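Local coordinates for protein nicotinate phosphoribosyltransferase (PDB 4HL7) that probably catalyses the ATP-assisted synthesis of nicotinate beta-D-ribonucleotide from nicotinate and 5-phospho-alpha-D-ribose 1-diphosphate, a step of NAD(+) biosynthesis, at residues Asp269-Asp274 / Arg408-Glu413; Leu357-Trp360 / Val366-Arg369. All blocks are in the same frame, centred on the assembly; numbering follows the deposited sequence.

In the fold
From the N terminus, the chain first lays down three strands of the antiparallel sheet, then strands 181-183, 210-213 and 265-267 of the parallel one, and reaches Asp269-Asp274 of interaction 1. It then runs through strands 290-293, 320-323 and 344-349 before forming interaction 2 in the loop between helix 351-354 and strand 372-380, where Leu357-Trp360 meets Val366-Arg369 across five residues. Only at the end of helix 400-409 does Arg408-Glu413 come back to close interaction 1. The small loop lies within the large one, yet the contact centres are about 38 Å apart. Interaction 1 ties the start of helix 273-279 to the end of helix 400-409, while interaction 2 shapes a connection into the antiparallel sheet.

Interaction 1: residues Asp269-Asp274 / Arg408-Glu413; sequences DTLTID and RRFNIE
Leu271 and Phe410 both carry CG anti to the carbonyl carbon (chi1 -59° and -76°), and from opposing segments these torsions bring a methyl over an aromatic ring. CD1 of Leu271 sits on one face of the Phe410 ring, displaced toward the rim, and comes within 3.5 Å of CZ. The distance from Leu271 CD1 to the Phe410 ring centroid is 3.6 Å, and the approach lies 15° off the ring normal, a CH-pi contact in which the two side chains cross at about a right angle. Beside this pair, Thr272 and Ile412 reach for each other tip to tip, with CG2 of Thr272 3.8 Å from CD1 of Ile412. The threonine thus splits its duties: the methyl faces the apolar partner, while OG1 turns back to accept a bond from the backbone N of Ala275 as the N-cap of helix 273-279. A helix end also frames the other segment. Helix 400-409 closes in a Schellman motif with Asn411, at positive phi, as its C-prime residue; N of Asn411 bonds to O of Arg408 at 3.1 Å, and N of Ile412 returns to O of Lys407. The two apolar pairs thus join the start of helix 273-279 to the end of helix 400-409. Leu271 also packs on Leu406, and Ile412 on Ile388. Two residues before Leu271, Asp269 hydrogen-bonds through OD1 to His232, the predicted site of autocatalytic phosphorylation.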
# COMPACT_ATOMS: atom_id res chain seq x y z
N ASP A 269 -6.04 -9.87 -6.36
CA ASP A 269 -5.09 -10.20 -7.39
C ASP A 269 -3.72 -10.66 -6.86
O ASP A 269 -2.72 -10.53 -7.55
CB ASP A 269 -4.87 -8.98 -8.35
CG ASP A 269 -4.24 -7.76 -7.64
OD1 ASP A 269 -4.41 -7.59 -6.41
OD2 ASP A 269 -3.57 -6.95 -8.35
N THR A 270 -3.67 -11.24 -5.68
CA THR A 270 -2.42 -11.86 -5.27
C THR A 270 -2.08 -12.98 -6.26
O THR A 270 -0.93 -13.18 -6.66
CB THR A 270 -2.55 -12.48 -3.89
OG1 THR A 270 -2.92 -11.48 -2.92
CG2 THR A 270 -1.18 -13.16 -3.48
N LEU A 271 -3.13 -13.69 -6.68
CA LEU A 271 -3.00 -14.76 -7.65
C LEU A 271 -3.71 -14.29 -8.92
O LEU A 271 -3.10 -13.52 -9.68
CB LEU A 271 -3.62 -16.07 -7.09
CG LEU A 271 -2.91 -16.47 -5.78
CD1 LEU A 271 -3.63 -17.60 -5.11
CD2 LEU A 271 -1.47 -16.94 -6.08
N THR A 272 -4.96 -14.73 -9.16
CA THR A 272 -5.74 -14.14 -10.29
C THR A 272 -7.19 -13.95 -9.82
O THR A 272 -7.62 -14.57 -8.85
CB THR A 272 -5.78 -15.01 -11.50
OG1 THR A 272 -6.39 -16.27 -11.17
CG2 THR A 272 -4.32 -15.22 -12.12
N ILE A 273 -7.97 -13.21 -10.60
CA ILE A 273 -9.39 -13.05 -10.24
C ILE A 273 -10.11 -14.41 -10.21
O ILE A 273 -10.90 -14.67 -9.27
CB ILE A 273 -10.11 -12.04 -11.16
CG1 ILE A 273 -11.53 -11.69 -10.65
CG2 ILE A 273 -10.16 -12.57 -12.59
CD1 ILE A 273 -11.60 -11.24 -9.21
N ASP A 274 -9.80 -15.31 -11.13
CA ASP A 274 -10.47 -16.64 -11.04
C ASP A 274 -10.11 -17.39 -9.79
O ASP A 274 -10.97 -18.06 -9.22
CB ASP A 274 -10.21 -17.53 -12.26
CG ASP A 274 -10.68 -16.88 -13.55
OD1 ASP A 274 -11.87 -16.57 -13.67
OD2 ASP A 274 -9.81 -16.58 -14.39
N ARG A 408 0.76 -23.73 -11.45
CA ARG A 408 0.15 -25.02 -11.76
C ARG A 408 -0.94 -25.35 -10.72
O ARG A 408 -2.03 -25.81 -11.09
CB ARG A 408 1.19 -26.14 -11.86
CG ARG A 408 2.02 -26.04 -13.11
CD ARG A 408 2.85 -27.31 -13.30
NE ARG A 408 2.11 -28.28 -14.07
CZ ARG A 408 1.95 -28.18 -15.39
NH1 ARG A 408 2.51 -27.16 -16.05
NH2 ARG A 408 1.23 -29.09 -16.06
N ARG A 409 -0.66 -25.13 -9.44
CA ARG A 409 -1.67 -25.44 -8.39
C ARG A 409 -2.95 -24.62 -8.56
O ARG A 409 -4.03 -25.08 -8.15
CB ARG A 409 -1.12 -25.23 -6.97
CG ARG A 409 0.10 -26.07 -6.61
CD ARG A 409 0.00 -27.58 -6.69
NE ARG A 409 -0.27 -28.26 -7.98
CZ ARG A 409 0.56 -28.61 -8.96
NH1 ARG A 409 0.06 -29.30 -9.97
NH2 ARG A 409 1.85 -28.35 -8.98
N PHE A 410 -2.87 -23.44 -9.20
CA PHE A 410 -4.06 -22.60 -9.40
C PHE A 410 -4.58 -22.64 -10.82
O PHE A 410 -5.42 -21.82 -11.22
CB PHE A 410 -3.82 -21.17 -8.89
CG PHE A 410 -3.87 -21.10 -7.39
CD1 PHE A 410 -2.68 -21.32 -6.62
CD2 PHE A 410 -5.10 -20.93 -6.75
CE1 PHE A 410 -2.75 -21.27 -5.22
CE2 PHE A 410 -5.17 -20.89 -5.36
CZ PHE A 410 -4.00 -21.08 -4.59
N ASN A 411 -4.08 -23.59 -11.57
CA ASN A 411 -4.45 -23.74 -13.00
C ASN A 411 -4.20 -22.49 -13.79
O ASN A 411 -5.04 -22.10 -14.59
CB ASN A 411 -5.93 -24.14 -13.12
CG ASN A 411 -6.18 -25.49 -12.51
OD1 ASN A 411 -6.85 -25.60 -11.49
ND2 ASN A 411 -5.58 -26.51 -13.08
N ILE A 412 -3.08 -21.83 -13.51
CA ILE A 412 -2.70 -20.60 -14.23
C ILE A 412 -1.73 -21.02 -15.33
O ILE A 412 -0.82 -21.85 -15.11
CB ILE A 412 -2.08 -19.55 -13.28
CG1 ILE A 412 -3.15 -19.02 -12.26
CG2 ILE A 412 -1.45 -18.41 -14.10
CD1 ILE A 412 -2.55 -18.35 -11.04
N GLU A 413 -1.96 -20.53 -16.56
CA GLU A 413 -1.18 -20.93 -17.72
C GLU A 413 0.28 -20.55 -17.48
O GLU A 413 0.59 -19.47 -16.91
CB GLU A 413 -1.69 -20.24 -19.00

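Interaction 2: residues Leu357-Trp360 / Val366-Arg369; sequences LANW and VEYR
Tyr368 lies against Leu357, the first residue of the type I' beta turn Leu357-Trp360, which is closed by a bond from N of Trp360 to O of Leu357. Both segments belong to the irregular connection from helix 351-354 to strand 372-380. Starting at CB, the tyrosine touches backbone: its CB is 3.4 Å from O of Trp360, the same oxygen that accepts a 2.8 Å hydrogen bond from N of Tyr368. That donor is tilted 26° from the carbonyl plane. With CG anti to the backbone N (chi1 178°), the ring is carried over Leu357, whose CD1 stands 3.7 Å from CG of Tyr368 and covers one face in a CH-pi contact. CG of the leucine comes just as near to CD2, so the leucine branch rests on that side of the ring. Trp148 adds an edge-to-face contact with the tyrosine, and at the far tip OH hydrogen-bonds to OD1 of Asn355. Alongside, Asn359 and Glu367 point the same way with amide and carboxylate planes 84° apart; OE1 of Glu367 lies 3.6 Å from CB of Asn359, while OE2 makes a salt bridge to NH2 of Arg361. Two waters bridge the segments. One accepts from N of Leu357 and N of Asn359 and donates only weakly to O of Tyr368; the second donates to OD1 of Asn359 and, at 2.6 Å, to O of Tyr368.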
# COMPACT_ATOMS: atom_id res chain seq x y z
N LEU A 357 3.62 17.27 -9.33
CA LEU A 357 4.04 18.68 -9.55
C LEU A 357 3.67 19.11 -10.97
O LEU A 357 4.18 20.11 -11.49
CB LEU A 357 5.57 18.85 -9.34
CG LEU A 357 6.04 18.51 -7.92
CD1 LEU A 357 7.53 18.80 -7.77
CD2 LEU A 357 5.24 19.38 -6.97
N ALA A 358 2.76 18.35 -11.56
CA ALA A 358 2.26 18.65 -12.89
C ALA A 358 3.44 18.85 -13.88
O ALA A 358 3.45 19.77 -14.65
CB ALA A 358 1.34 19.88 -12.86
N ASN A 359 4.42 17.96 -13.84
CA ASN A 359 5.49 17.96 -14.83
C ASN A 359 6.39 19.17 -14.73
O ASN A 359 7.07 19.51 -15.68
CB ASN A 359 4.92 17.88 -16.27
CG ASN A 359 4.16 16.59 -16.53
OD1 ASN A 359 4.45 15.56 -15.92
ND2 ASN A 359 3.18 16.65 -17.43
N TRP A 360 6.36 19.85 -13.59
CA TRP A 360 7.24 20.96 -13.33
C TRP A 360 8.67 20.69 -13.78
O TRP A 360 9.22 19.68 -13.46
CB TRP A 360 7.23 21.30 -11.84
CG TRP A 360 8.04 22.55 -11.56
CD1 TRP A 360 7.66 23.86 -11.82
CD2 TRP A 360 9.38 22.64 -10.97
NE1 TRP A 360 8.67 24.75 -11.44
CE2 TRP A 360 9.70 24.06 -10.88
CE3 TRP A 360 10.28 21.71 -10.50
CZ2 TRP A 360 10.91 24.50 -10.38
CZ3 TRP A 360 11.48 22.16 -9.97
CH2 TRP A 360 11.79 23.53 -9.92
N VAL A 366 14.52 19.59 -16.79
CA VAL A 366 14.11 18.21 -16.60
C VAL A 366 12.72 18.19 -15.95
O VAL A 366 12.54 18.82 -14.90
CB VAL A 366 15.08 17.48 -15.65
CG1 VAL A 366 14.68 16.01 -15.44
CG2 VAL A 366 16.52 17.61 -16.13
N GLU A 367 11.76 17.45 -16.54
CA GLU A 367 10.40 17.30 -15.96
C GLU A 367 10.40 16.44 -14.69
O GLU A 367 10.99 15.33 -14.67
CB GLU A 367 9.40 16.66 -16.92
CG GLU A 367 8.90 17.57 -18.03
CD GLU A 367 8.16 16.78 -19.09
OE1 GLU A 367 6.94 16.64 -18.97
OE2 GLU A 367 8.82 16.27 -20.02
N TYR A 368 9.74 16.94 -13.65
CA TYR A 368 9.66 16.21 -12.40
C TYR A 368 8.85 14.95 -12.59
O TYR A 368 7.78 15.01 -13.19
CB TYR A 368 9.00 17.06 -11.32
CG TYR A 368 8.89 16.27 -10.06
CD1 TYR A 368 10.03 16.07 -9.25
CD2 TYR A 368 7.67 15.66 -9.69
CE1 TYR A 368 9.95 15.28 -8.08
CE2 TYR A 368 7.60 14.87 -8.54
CZ TYR A 368 8.74 14.69 -7.74
OH TYR A 368 8.66 13.92 -6.61
N ARG A 369 9.32 13.82 -12.04
CA ARG A 369 8.51 12.59 -11.90
C ARG A 369 8.83 12.04 -10.47
O ARG A 369 9.93 12.23 -9.98
CB ARG A 369 8.91 11.54 -12.97
CG ARG A 369 8.34 11.83 -14.38
CD ARG A 369 9.21 11.23 -15.49
O HOH W 1 4.83 15.73 -11.85
O HOH W 2 6.56 14.15 -15.33